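Local coordinates for protein SSD1 (Saccharomyces cerevisiae S288C, PDB 7AM1), which binds mRNA untranslated regions and represses translation as a non-enzymatic member of the RNase II family, at residues S317-N322 with S418-P423; R665-H670 with E697-K702; K720-M725 with P751-E756. All coordinates share one frame; numbering follows the deposited sequence.

Contact 1. Residues S317-N322 with S418-P423; sequences SILRDN and SAVFMP
No flat group takes part where Leu319 meets Met422 and Val420: aliphatic branches and a thioether do the touching. The one aromatic ring here, Phe421, packs edge-to-face with Trp374 instead. The contact sets helix 311-321, in the second cold-shock (OB-type) region, against the short antiparallel hairpin of strands 420-421 and 426-427 in the RNB region. Leu319 and Met422 carry it in near-equal shares. Leu319 CD2 lies 3.8 Å from Met422 CE, and the two side chains cross at a slant. The same CD2 is 4.1 Å from Val420 CG1, with the Leu319 and Val420 side chains sliding past each other in opposite directions. The Met422 chain folds at its last torsion (chi3 -66°), which turns CE back against the leucine. Ile318 CG2 adds a looser contact to Met422 SD at 4.4 Å. With an alanine in place of Leu319, Met422 CE and Val420 CG1 would probably lose their shared partner, and a gap would open between helix and hairpin. Helix 689-725 also touches Ile318 and Met422, through Gln712 and Ala713. At the helix end, Asn322 ND2 donates to Ile318 O at 2.9 Å, and Asn322 N reaches that oxygen from the opposite face of its carbonyl plane.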
ATOM      1  N   SER A 317      -2.011  17.169   5.589  1.00 43.93           N
ATOM      2  CA  SER A 317      -2.248  16.301   6.738  1.00 43.44           C
ATOM      3  C   SER A 317      -1.805  14.872   6.456  1.00 40.61           C
ATOM      4  O   SER A 317      -1.250  14.202   7.335  1.00 39.59           O
ATOM      5  CB  SER A 317      -3.728  16.332   7.115  1.00 45.87           C
ATOM      6  OG  SER A 317      -4.023  15.344   8.084  1.00 46.57           O
ATOM      7  N   ILE A 318      -2.048  14.386   5.236  1.00 38.06           N
ATOM      8  CA  ILE A 318      -1.572  13.059   4.858  1.00 36.67           C
ATOM      9  C   ILE A 318      -0.054  13.001   4.937  1.00 36.64           C
ATOM     10  O   ILE A 318       0.518  12.030   5.446  1.00 36.22           O
ATOM     11  CB  ILE A 318      -2.080  12.684   3.451  1.00 36.80           C
ATOM     12  CG1 ILE A 318      -3.584  12.412   3.504  1.00 36.87           C
ATOM     13  CG2 ILE A 318      -1.296  11.480   2.898  1.00 36.43           C
ATOM     14  CD1 ILE A 318      -4.250  12.325   2.156  1.00 37.34           C
ATOM     15  N   LEU A 319       0.622  14.041   4.446  1.00 39.34           N
ATOM     16  CA  LEU A 319       2.081  14.051   4.466  1.00 40.90           C
ATOM     17  C   LEU A 319       2.612  14.074   5.895  1.00 39.94           C
ATOM     18  O   LEU A 319       3.510  13.298   6.245  1.00 39.45           O
ATOM     19  CB  LEU A 319       2.609  15.244   3.667  1.00 42.81           C
ATOM     20  CG  LEU A 319       2.514  15.131   2.143  1.00 43.24           C
ATOM     21  CD1 LEU A 319       2.814  16.469   1.491  1.00 44.01           C
ATOM     22  CD2 LEU A 319       3.461  14.063   1.613  1.00 43.49           C
ATOM     23  N   ARG A 320       2.075  14.969   6.734  1.00 39.23           N
ATOM     24  CA  ARG A 320       2.554  15.083   8.109  1.00 41.01           C
ATOM     25  C   ARG A 320       2.267  13.818   8.905  1.00 39.56           C
ATOM     26  O   ARG A 320       3.096  13.379   9.711  1.00 37.91           O
ATOM     27  CB  ARG A 320       1.901  16.261   8.827  1.00 45.00           C
ATOM     28  CG  ARG A 320       2.025  17.632   8.207  1.00 51.42           C
ATOM     29  CD  ARG A 320       3.405  18.214   8.348  1.00 58.36           C
ATOM     30  NE  ARG A 320       3.524  19.425   7.546  1.00 64.42           N
ATOM     31  CZ  ARG A 320       3.132  20.629   7.961  1.00 68.95           C
ATOM     32  NH1 ARG A 320       2.614  20.781   9.173  1.00 70.04           N
ATOM     33  NH2 ARG A 320       3.266  21.686   7.174  1.00 71.37           N
ATOM     34  N   ASP A 321       1.068  13.248   8.735  1.00 41.66           N
ATOM     35  CA  ASP A 321       0.725  12.030   9.456  1.00 43.53           C
ATOM     36  C   ASP A 321       1.688  10.914   9.111  1.00 42.86           C
ATOM     37  O   ASP A 321       1.915  10.010   9.925  1.00 43.74           O
ATOM     38  CB  ASP A 321      -0.702  11.600   9.132  1.00 46.72           C
ATOM     39  CG  ASP A 321      -1.205  10.517  10.067  1.00 50.76           C
ATOM     40  OD1 ASP A 321      -1.027  10.653  11.300  1.00 50.83           O
ATOM     41  OD2 ASP A 321      -1.803   9.539   9.569  1.00 53.36           O
ATOM     42  N   ASN A 322       2.243  10.944   7.904  1.00 41.08           N
ATOM     43  CA  ASN A 322       3.255   9.989   7.487  1.00 38.79           C
ATOM     44  C   ASN A 322       4.670  10.552   7.584  1.00 40.51           C
ATOM     45  O   ASN A 322       5.572  10.058   6.902  1.00 38.59           O
ATOM     46  CB  ASN A 322       2.929   9.503   6.079  1.00 38.39           C
ATOM     47  CG  ASN A 322       1.690   8.628   6.059  1.00 38.08           C
ATOM     48  OD1 ASN A 322       1.727   7.481   6.501  1.00 38.66           O
ATOM     49  ND2 ASN A 322       0.583   9.173   5.573  1.00 38.33           N
ATOM     50  N   SER A 418      12.574   8.870   1.375  1.00 38.82           N
ATOM     51  CA  SER A 418      11.804   8.435   0.222  1.00 37.43           C
ATOM     52  C   SER A 418      11.021   9.598  -0.362  1.00 36.08           C
ATOM     53  O   SER A 418      10.471  10.429   0.367  1.00 34.48           O
ATOM     54  CB  SER A 418      10.843   7.295   0.587  1.00 37.98           C
ATOM     55  OG  SER A 418       9.994   6.992  -0.502  1.00 40.74           O
ATOM     56  N   ALA A 419      10.962   9.637  -1.687  1.00 38.48           N
ATOM     57  CA  ALA A 419      10.020  10.517  -2.347  1.00 38.81           C
ATOM     58  C   ALA A 419       8.607   9.993  -2.127  1.00 38.08           C
ATOM     59  O   ALA A 419       8.394   8.820  -1.802  1.00 37.97           O
ATOM     60  CB  ALA A 419      10.331  10.616  -3.838  1.00 39.74           C
ATOM     61  N   VAL A 420       7.633  10.880  -2.292  1.00 36.84           N
ATOM     62  CA  VAL A 420       6.228  10.538  -2.123  1.00 36.66           C
ATOM     63  C   VAL A 420       5.496  10.889  -3.408  1.00 35.90           C
ATOM     64  O   VAL A 420       5.638  12.005  -3.922  1.00 37.18           O
ATOM     65  CB  VAL A 420       5.598  11.270  -0.926  1.00 39.70           C
ATOM     66  CG1 VAL A 420       4.171  10.792  -0.716  1.00 40.36           C
ATOM     67  CG2 VAL A 420       6.432  11.062   0.329  1.00 40.61           C
ATOM     68  N   PHE A 421       4.718   9.942  -3.925  1.00 34.05           N
ATOM     69  CA  PHE A 421       3.950  10.141  -5.147  1.00 34.89           C
ATOM     70  C   PHE A 421       2.469   9.983  -4.835  1.00 35.13           C
ATOM     71  O   PHE A 421       2.022   8.907  -4.423  1.00 34.61           O
ATOM     72  CB  PHE A 421       4.402   9.168  -6.233  1.00 35.54           C
ATOM     73  CG  PHE A 421       5.858   9.283  -6.559  1.00 36.98           C
ATOM     74  CD1 PHE A 421       6.298  10.186  -7.512  1.00 38.70           C
ATOM     75  CD2 PHE A 421       6.793   8.516  -5.888  1.00 37.33           C
ATOM     76  CE1 PHE A 421       7.638  10.301  -7.806  1.00 39.25           C
ATOM     77  CE2 PHE A 421       8.142   8.628  -6.183  1.00 37.47           C
ATOM     78  CZ  PHE A 421       8.563   9.526  -7.136  1.00 38.48           C
ATOM     79  N   MET A 422       1.721  11.065  -5.013  1.00 35.84           N
ATOM     80  CA  MET A 422       0.282  11.099  -4.849  1.00 36.88           C
ATOM     81  C   MET A 422      -0.349  11.615  -6.133  1.00 39.00           C
ATOM     82  O   MET A 422       0.294  12.354  -6.884  1.00 39.34           O
ATOM     83  CB  MET A 422      -0.106  12.003  -3.677  1.00 38.34           C
ATOM     84  CG  MET A 422       0.440  11.511  -2.351  1.00 39.28           C
ATOM     85  SD  MET A 422       0.351  12.725  -1.030  1.00 41.25           S
ATOM     86  CE  MET A 422       1.489  13.975  -1.615  1.00 43.02           C
ATOM     87  N   PRO A 423      -1.596  11.241  -6.426  1.00 42.51           N
ATOM     88  CA  PRO A 423      -2.228  11.782  -7.641  1.00 44.63           C
ATOM     89  C   PRO A 423      -2.225  13.300  -7.664  1.00 46.12           C
ATOM     90  O   PRO A 423      -2.045  13.906  -8.728  1.00 48.98           O
ATOM     91  CB  PRO A 423      -3.655  11.214  -7.577  1.00 45.59           C
ATOM     92  CG  PRO A 423      -3.554  10.007  -6.678  1.00 44.35           C
ATOM     93  CD  PRO A 423      -2.493  10.337  -5.680  1.00 43.10           C
TER

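Contact 2. Residues R665-H670 with E697-K702; sequences RRYADH and EYCNFK
Apolar contact across the pair centres on Cys699 SG, which sits against Ala668 and Tyr667. The sulfur lies 4.1 Å from Ala668 CB. It also stands at the edge of the Tyr667 ring, near the ring plane, 4.4 Å from CD2. Its closest approach is to the backbone, 3.9 Å from Ala668 N. The Cys699 side chain has SG anti to its carbonyl carbon (chi1 -73°), which turns the sulfur toward Tyr667 and Ala668. Tyr636 packs on both Ala668 and Cys699. One face of the Tyr667 ring is covered by His670 CB, centred over it, and the phenol OH bonds to Asp410.

Ionic contact stays within 665-670. Arg666 grips Asp669 side-on: NE meets OD1 at 2.8 Å and NH2 meets OD2 at 2.8 Å. Both carboxylate oxygens lie close to the guanidinium plane. Asp530 is a second acidic partner of Arg666.

Among neutral donors, Asn700 ND2 reaches Glu697 OE1 at 3.0 Å with a nearly straight N-H (170°). It comes from well above the carboxylate plane. Glu697 OE1 also pairs with Arg635.

The helices joined are 668-681 and the long 689-725, consecutive in the chain. Segment 665-670 belongs to the RNB domain of the RNase II family, kept here in a pseudonuclease.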
ATOM      1  N   ARG A 665      14.507   8.603  -6.122  1.00 37.40           N
ATOM      2  CA  ARG A 665      13.354   8.620  -5.231  1.00 37.73           C
ATOM      3  C   ARG A 665      13.488   7.729  -4.003  1.00 36.83           C
ATOM      4  O   ARG A 665      12.625   7.808  -3.120  1.00 38.08           O
ATOM      5  CB  ARG A 665      12.076   8.216  -5.990  1.00 37.11           C
ATOM      6  CG  ARG A 665      12.179   6.931  -6.813  1.00 36.64           C
ATOM      7  CD  ARG A 665      10.845   6.616  -7.479  1.00 35.41           C
ATOM      8  NE  ARG A 665      10.825   5.326  -8.156  1.00 34.87           N
ATOM      9  CZ  ARG A 665      10.536   4.169  -7.564  1.00 35.71           C
ATOM     10  NH1 ARG A 665      10.264   4.121  -6.263  1.00 35.32           N
ATOM     11  NH2 ARG A 665      10.536   3.048  -8.277  1.00 36.02           N
ATOM     12  N   ARG A 666      14.532   6.906  -3.908  1.00 35.91           N
ATOM     13  CA  ARG A 666      14.760   6.036  -2.761  1.00 36.22           C
ATOM     14  C   ARG A 666      16.171   6.253  -2.230  1.00 37.17           C
ATOM     15  O   ARG A 666      17.146   6.130  -2.979  1.00 38.31           O
ATOM     16  CB  ARG A 666      14.575   4.564  -3.137  1.00 36.59           C
ATOM     17  CG  ARG A 666      13.244   4.237  -3.775  1.00 36.20           C
ATOM     18  CD  ARG A 666      13.059   2.721  -3.879  1.00 36.02           C
ATOM     19  NE  ARG A 666      14.102   2.098  -4.699  1.00 36.18           N
ATOM     20  CZ  ARG A 666      13.884   1.252  -5.707  1.00 35.53           C
ATOM     21  NH1 ARG A 666      12.647   0.902  -6.041  1.00 35.90           N
ATOM     22  NH2 ARG A 666      14.910   0.750  -6.384  1.00 36.10           N
ATOM     23  N   TYR A 667      16.285   6.561  -0.936  1.00 36.60           N
ATOM     24  CA  TYR A 667      17.612   6.751  -0.367  1.00 36.98           C
ATOM     25  C   TYR A 667      18.344   5.432  -0.152  1.00 35.99           C
ATOM     26  O   TYR A 667      19.577   5.409  -0.171  1.00 36.93           O
ATOM     27  CB  TYR A 667      17.549   7.500   0.966  1.00 37.71           C
ATOM     28  CG  TYR A 667      18.928   7.855   1.462  1.00 41.35           C
ATOM     29  CD1 TYR A 667      19.571   8.999   1.010  1.00 42.81           C
ATOM     30  CD2 TYR A 667      19.608   7.023   2.342  1.00 44.16           C
ATOM     31  CE1 TYR A 667      20.844   9.318   1.440  1.00 45.18           C
ATOM     32  CE2 TYR A 667      20.881   7.334   2.777  1.00 46.63           C
ATOM     33  CZ  TYR A 667      21.494   8.481   2.323  1.00 47.17           C
ATOM     34  OH  TYR A 667      22.760   8.790   2.757  1.00 48.93           O
ATOM     35  N   ALA A 668      17.621   4.330   0.070  1.00 34.93           N
ATOM     36  CA  ALA A 668      18.290   3.043   0.222  1.00 35.59           C
ATOM     37  C   ALA A 668      19.201   2.765  -0.968  1.00 37.54           C
ATOM     38  O   ALA A 668      20.306   2.231  -0.808  1.00 38.12           O
ATOM     39  CB  ALA A 668      17.258   1.925   0.375  1.00 33.97           C
ATOM     40  N   ASP A 669      18.756   3.141  -2.171  1.00 37.24           N
ATOM     41  CA  ASP A 669      19.562   2.944  -3.368  1.00 37.85           C
ATOM     42  C   ASP A 669      20.885   3.692  -3.287  1.00 40.11           C
ATOM     43  O   ASP A 669      21.884   3.244  -3.862  1.00 42.26           O
ATOM     44  CB  ASP A 669      18.774   3.385  -4.605  1.00 36.07           C
ATOM     45  CG  ASP A 669      17.545   2.523  -4.853  1.00 36.63           C
ATOM     46  OD1 ASP A 669      16.769   2.323  -3.896  1.00 36.39           O
ATOM     47  OD2 ASP A 669      17.342   2.060  -5.997  1.00 36.01           O
ATOM     48  N   HIS A 670      20.916   4.835  -2.593  1.00 40.47           N
ATOM     49  CA  HIS A 670      22.176   5.550  -2.416  1.00 40.73           C
ATOM     50  C   HIS A 670      23.183   4.681  -1.679  1.00 42.14           C
ATOM     51  O   HIS A 670      24.343   4.572  -2.089  1.00 43.56           O
ATOM     52  CB  HIS A 670      21.955   6.858  -1.657  1.00 39.84           C
ATOM     53  CG  HIS A 670      21.232   7.900  -2.449  1.00 41.33           C
ATOM     54  ND1 HIS A 670      21.600   9.229  -2.438  1.00 42.15           N
ATOM     55  CD2 HIS A 670      20.165   7.811  -3.278  1.00 40.97           C
ATOM     56  CE1 HIS A 670      20.790   9.913  -3.225  1.00 42.81           C
ATOM     57  NE2 HIS A 670      19.910   9.077  -3.747  1.00 41.63           N
ATOM     58  N   GLU A 697      16.509   0.352   8.795  1.00 41.21           N
ATOM     59  CA  GLU A 697      15.204   0.391   9.448  1.00 43.42           C
ATOM     60  C   GLU A 697      14.538   1.752   9.300  1.00 39.53           C
ATOM     61  O   GLU A 697      13.308   1.825   9.212  1.00 39.01           O
ATOM     62  CB  GLU A 697      15.322   0.003  10.919  1.00 49.61           C
ATOM     63  CG  GLU A 697      15.643  -1.467  11.131  1.00 57.09           C
ATOM     64  CD  GLU A 697      14.594  -2.396  10.518  1.00 63.33           C
ATOM     65  OE1 GLU A 697      13.536  -1.908  10.045  1.00 65.13           O
ATOM     66  OE2 GLU A 697      14.830  -3.622  10.515  1.00 66.24           O
ATOM     67  N   TYR A 698      15.314   2.837   9.293  1.00 38.31           N
ATOM     68  CA  TYR A 698      14.739   4.146   9.000  1.00 38.01           C
ATOM     69  C   TYR A 698      14.199   4.199   7.573  1.00 37.77           C
ATOM     70  O   TYR A 698      13.119   4.753   7.331  1.00 36.67           O
ATOM     71  CB  TYR A 698      15.780   5.243   9.224  1.00 39.79           C
ATOM     72  CG  TYR A 698      15.209   6.638   9.105  1.00 41.67           C
ATOM     73  CD1 TYR A 698      14.423   7.176  10.118  1.00 42.52           C
ATOM     74  CD2 TYR A 698      15.452   7.416   7.982  1.00 42.19           C
ATOM     75  CE1 TYR A 698      13.897   8.444  10.011  1.00 43.27           C
ATOM     76  CE2 TYR A 698      14.927   8.689   7.868  1.00 43.03           C
ATOM     77  CZ  TYR A 698      14.155   9.198   8.887  1.00 43.44           C
ATOM     78  OH  TYR A 698      13.632  10.466   8.781  1.00 44.20           O
ATOM     79  N   CYS A 699      14.949   3.648   6.610  1.00 35.85           N
ATOM     80  CA  CYS A 699      14.449   3.576   5.239  1.00 35.14           C
ATOM     81  C   CYS A 699      13.132   2.816   5.182  1.00 33.45           C
ATOM     82  O   CYS A 699      12.208   3.214   4.466  1.00 33.75           O
ATOM     83  CB  CYS A 699      15.474   2.908   4.319  1.00 36.38           C
ATOM     84  SG  CYS A 699      16.933   3.903   3.910  1.00 41.84           S
ATOM     85  N   ASN A 700      13.033   1.707   5.919  1.00 33.79           N
ATOM     86  CA  ASN A 700      11.780   0.964   5.976  1.00 33.66           C
ATOM     87  C   ASN A 700      10.655   1.852   6.484  1.00 34.47           C
ATOM     88  O   ASN A 700       9.553   1.872   5.926  1.00 33.67           O
ATOM     89  CB  ASN A 700      11.934  -0.252   6.890  1.00 34.94           C
ATOM     90  CG  ASN A 700      12.724  -1.370   6.256  1.00 35.25           C
ATOM     91  OD1 ASN A 700      12.738  -1.526   5.032  1.00 35.08           O
ATOM     92  ND2 ASN A 700      13.397  -2.156   7.089  1.00 36.13           N
ATOM     93  N   PHE A 701      10.913   2.588   7.563  1.00 36.70           N
ATOM     94  CA  PHE A 701       9.875   3.425   8.150  1.00 38.66           C
ATOM     95  C   PHE A 701       9.379   4.463   7.154  1.00 37.33           C
ATOM     96  O   PHE A 701       8.172   4.583   6.912  1.00 36.60           O
ATOM     97  CB  PHE A 701      10.414   4.090   9.418  1.00 41.32           C
ATOM     98  CG  PHE A 701       9.475   5.085  10.023  1.00 43.29           C
ATOM     99  CD1 PHE A 701       8.383   4.669  10.763  1.00 42.82           C
ATOM    100  CD2 PHE A 701       9.705   6.444   9.878  1.00 45.34           C
ATOM    101  CE1 PHE A 701       7.518   5.588  11.322  1.00 42.99           C
ATOM    102  CE2 PHE A 701       8.845   7.370  10.450  1.00 46.21           C
ATOM    103  CZ  PHE A 701       7.753   6.939  11.169  1.00 44.30           C
ATOM    104  N   LYS A 702      10.299   5.216   6.553  1.00 37.09           N
ATOM    105  CA  LYS A 702       9.895   6.286   5.650  1.00 37.73           C
ATOM    106  C   LYS A 702       9.288   5.737   4.360  1.00 37.89           C
ATOM    107  O   LYS A 702       8.395   6.368   3.786  1.00 37.92           O
ATOM    108  CB  LYS A 702      11.084   7.201   5.361  1.00 39.43           C
ATOM    109  CG  LYS A 702      11.692   7.804   6.636  1.00 43.30           C
ATOM    110  CD  LYS A 702      10.930   9.012   7.207  1.00 47.34           C
ATOM    111  CE  LYS A 702      10.635  10.094   6.181  1.00 51.17           C
ATOM    112  NZ  LYS A 702      10.533  11.446   6.806  1.00 54.61           N
TER

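Contact 3. Residues K720-M725 with P751-E756; sequences KTINDM and PEFGIE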
ATOM      1  N   LYS A 720     -13.881  11.545  -3.612  1.00 35.30           N
ATOM      2  CA  LYS A 720     -14.394  12.738  -4.274  1.00 38.97           C
ATOM      3  C   LYS A 720     -14.967  12.410  -5.647  1.00 37.79           C
ATOM      4  O   LYS A 720     -16.002  12.962  -6.046  1.00 37.62           O
ATOM      5  CB  LYS A 720     -13.269  13.762  -4.383  1.00 45.23           C
ATOM      6  CG  LYS A 720     -13.625  15.050  -5.082  1.00 51.27           C
ATOM      7  CD  LYS A 720     -12.464  16.025  -4.943  1.00 56.61           C
ATOM      8  CE  LYS A 720     -12.325  16.937  -6.147  1.00 61.36           C
ATOM      9  NZ  LYS A 720     -10.891  17.103  -6.522  1.00 63.67           N
ATOM     10  N   THR A 721     -14.303  11.514  -6.383  1.00 33.39           N
ATOM     11  CA  THR A 721     -14.762  11.136  -7.716  1.00 33.79           C
ATOM     12  C   THR A 721     -16.048  10.321  -7.636  1.00 35.77           C
ATOM     13  O   THR A 721     -16.988  10.547  -8.409  1.00 35.26           O
ATOM     14  CB  THR A 721     -13.663  10.344  -8.434  1.00 32.83           C
ATOM     15  OG1 THR A 721     -12.490  11.156  -8.596  1.00 33.30           O
ATOM     16  CG2 THR A 721     -14.133   9.893  -9.791  1.00 32.64           C
ATOM     17  N   ILE A 722     -16.114   9.386  -6.690  1.00 39.00           N
ATOM     18  CA  ILE A 722     -17.324   8.592  -6.514  1.00 41.89           C
ATOM     19  C   ILE A 722     -18.513   9.496  -6.213  1.00 43.48           C
ATOM     20  O   ILE A 722     -19.627   9.265  -6.699  1.00 44.45           O
ATOM     21  CB  ILE A 722     -17.108   7.544  -5.406  1.00 42.31           C
ATOM     22  CG1 ILE A 722     -16.224   6.407  -5.921  1.00 41.81           C
ATOM     23  CG2 ILE A 722     -18.446   7.018  -4.912  1.00 43.59           C
ATOM     24  CD1 ILE A 722     -15.666   5.507  -4.833  1.00 40.68           C
ATOM     25  N   ASN A 723     -18.307  10.528  -5.396  1.00 44.65           N
ATOM     26  CA  ASN A 723     -19.419  11.399  -5.031  1.00 44.77           C
ATOM     27  C   ASN A 723     -19.776  12.368  -6.151  1.00 45.26           C
ATOM     28  O   ASN A 723     -20.936  12.784  -6.266  1.00 45.14           O
ATOM     29  CB  ASN A 723     -19.092  12.176  -3.759  1.00 45.04           C
ATOM     30  CG  ASN A 723     -19.197  11.318  -2.514  1.00 44.65           C
ATOM     31  OD1 ASN A 723     -19.774  10.230  -2.541  1.00 44.57           O
ATOM     32  ND2 ASN A 723     -18.658  11.814  -1.410  1.00 44.80           N
ATOM     33  N   ASP A 724     -18.796  12.757  -6.965  1.00 42.96           N
ATOM     34  CA  ASP A 724     -19.080  13.610  -8.112  1.00 44.42           C
ATOM     35  C   ASP A 724     -19.823  12.834  -9.190  1.00 43.85           C
ATOM     36  O   ASP A 724     -20.721  13.375  -9.842  1.00 44.46           O
ATOM     37  CB  ASP A 724     -17.770  14.190  -8.647  1.00 47.17           C
ATOM     38  CG  ASP A 724     -17.964  15.065  -9.873  1.00 50.32           C
ATOM     39  OD1 ASP A 724     -18.380  14.540 -10.928  1.00 51.13           O
ATOM     40  OD2 ASP A 724     -17.673  16.278  -9.787  1.00 51.66           O
ATOM     41  N   MET A 725     -19.476  11.556  -9.374  1.00 44.86           N
ATOM     42  CA  MET A 725     -20.203  10.718 -10.318  1.00 46.15           C
ATOM     43  C   MET A 725     -21.654  10.532  -9.899  1.00 48.55           C
ATOM     44  O   MET A 725     -22.529  10.370 -10.757  1.00 50.21           O
ATOM     45  CB  MET A 725     -19.512   9.360 -10.444  1.00 45.03           C
ATOM     46  CG  MET A 725     -18.168   9.416 -11.162  1.00 46.24           C
ATOM     47  SD  MET A 725     -17.223   7.884 -11.017  1.00 46.98           S
ATOM     48  CE  MET A 725     -18.209   6.724 -11.961  1.00 48.36           C
ATOM     49  N   PRO A 751     -13.470  -4.335  -9.196  1.00 41.53           N
ATOM     50  CA  PRO A 751     -12.173  -4.140  -9.867  1.00 42.69           C
ATOM     51  C   PRO A 751     -12.067  -2.816 -10.596  1.00 42.53           C
ATOM     52  O   PRO A 751     -10.956  -2.294 -10.754  1.00 42.53           O
ATOM     53  CB  PRO A 751     -12.093  -5.330 -10.834  1.00 44.37           C
ATOM     54  CG  PRO A 751     -12.999  -6.359 -10.256  1.00 44.36           C
ATOM     55  CD  PRO A 751     -14.117  -5.597  -9.598  1.00 42.73           C
ATOM     56  N   GLU A 752     -13.192  -2.259 -11.051  1.00 41.05           N
ATOM     57  CA  GLU A 752     -13.154  -0.997 -11.775  1.00 41.26           C
ATOM     58  C   GLU A 752     -12.728   0.162 -10.890  1.00 39.81           C
ATOM     59  O   GLU A 752     -12.260   1.182 -11.405  1.00 39.56           O
ATOM     60  CB  GLU A 752     -14.519  -0.702 -12.393  1.00 43.48           C
ATOM     61  CG  GLU A 752     -14.902  -1.651 -13.518  1.00 46.89           C
ATOM     62  CD  GLU A 752     -15.426  -2.984 -13.020  1.00 49.29           C
ATOM     63  OE1 GLU A 752     -15.661  -3.126 -11.799  1.00 49.46           O
ATOM     64  OE2 GLU A 752     -15.598  -3.893 -13.859  1.00 50.70           O
ATOM     65  N   PHE A 753     -12.893   0.032  -9.575  1.00 40.64           N
ATOM     66  CA  PHE A 753     -12.470   1.051  -8.630  1.00 40.92           C
ATOM     67  C   PHE A 753     -11.257   0.631  -7.810  1.00 40.29           C
ATOM     68  O   PHE A 753     -10.634   1.489  -7.174  1.00 41.26           O
ATOM     69  CB  PHE A 753     -13.625   1.397  -7.680  1.00 42.44           C
ATOM     70  CG  PHE A 753     -14.756   2.138  -8.340  1.00 44.88           C
ATOM     71  CD1 PHE A 753     -15.610   1.488  -9.214  1.00 47.46           C
ATOM     72  CD2 PHE A 753     -14.958   3.485  -8.097  1.00 44.26           C
ATOM     73  CE1 PHE A 753     -16.653   2.165  -9.821  1.00 47.24           C
ATOM     74  CE2 PHE A 753     -15.999   4.169  -8.708  1.00 44.17           C
ATOM     75  CZ  PHE A 753     -16.843   3.509  -9.568  1.00 45.42           C
ATOM     76  N   GLY A 754     -10.904  -0.651  -7.812  1.00 38.02           N
ATOM     77  CA  GLY A 754      -9.829  -1.134  -6.962  1.00 35.68           C
ATOM     78  C   GLY A 754     -10.127  -1.010  -5.485  1.00 35.57           C
ATOM     79  O   GLY A 754      -9.249  -0.614  -4.708  1.00 35.20           O
ATOM     80  N   ILE A 755     -11.355  -1.336  -5.074  1.00 34.23           N
ATOM     81  CA  ILE A 755     -11.733  -1.289  -3.671  1.00 34.09           C
ATOM     82  C   ILE A 755     -12.411  -2.593  -3.276  1.00 33.00           C
ATOM     83  O   ILE A 755     -12.966  -3.322  -4.102  1.00 33.87           O
ATOM     84  CB  ILE A 755     -12.654  -0.090  -3.338  1.00 35.07           C
ATOM     85  CG1 ILE A 755     -13.959  -0.164  -4.141  1.00 36.47           C
ATOM     86  CG2 ILE A 755     -11.911   1.220  -3.569  1.00 34.97           C
ATOM     87  CD1 ILE A 755     -14.952   0.949  -3.809  1.00 37.16           C
ATOM     88  N   GLU A 756     -12.340  -2.873  -1.981  1.00 32.66           N
ATOM     89  CA  GLU A 756     -12.968  -4.025  -1.355  1.00 34.25           C
ATOM     90  C   GLU A 756     -13.658  -3.510  -0.102  1.00 34.66           C
ATOM     91  O   GLU A 756     -13.022  -2.840   0.718  1.00 34.65           O
ATOM     92  CB  GLU A 756     -11.932  -5.100  -1.011  1.00 35.13           C
ATOM     93  CG  GLU A 756     -12.494  -6.297  -0.257  1.00 37.53           C
ATOM     94  CD  GLU A 756     -11.434  -7.076   0.506  1.00 40.48           C
ATOM     95  OE1 GLU A 756     -10.357  -6.515   0.809  1.00 40.99           O
ATOM     96  OE2 GLU A 756     -11.682  -8.265   0.798  1.00 42.10           O
TER
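Met725 N bonds to Thr721 O at 2.9 Å, a regular helical bond that holds Met725 in the last turn of helix 689-725. This turn packs on the C-terminal OB-type domain, where the loop between strands 745-750 and 755-760 carries Phe753. The contact itself is apolar. Ile722 comes nearest to the ring: its CG1 is 3.6 Å from Phe753 CE2. Ile722 CD1 lies alongside the same part of the ring, 3.9 Å from CD2. The Phe753 ring reaches across to the helix because CG stands opposite the carbonyl carbon (chi1 -70°). Leu732, from the first strand after the helix, touches Ile722, Met725 and Phe753, and so completes a small buried cluster. Pro848 packs on Phe753 as well. Gly754, with a left-handed backbone, makes the turn that leads from Phe753 into strand 755-760. Charged groups around the contact find partners elsewhere: Lys720 pairs with Glu839, Glu752 with Arg851 and Glu756 with Lys629. The second touch on Phe753 is from the methionine end, where a bend at chi3 (67°) leaves Met725 CE 4.2 Å from Phe753 CZ.

Overall arrangement
All three contacts are buried, and each is apolar across its segments. Contacts 2 and 3 use the same helix, 689-725, near its two ends. They lie on opposite sides of the chain's centre, with centres about 31 Å apart. Contact 1 lies between, and the middle of that helix packs on it. Contacts 1 and 2 touch directly: Ala419 N probably bonds to Arg665 O at 2.9 Å, and Phe421 packs on Arg665. Contact 3 stays apart from both. The chemistry differs with place. Contact 1 joins cold-shock and RNB regions through aliphatic groups and a thioether, contact 2 turns on a cysteine sulfur, with the ion pair kept inside one segment, and contact 3 seats an aromatic ring at the C-terminal domain.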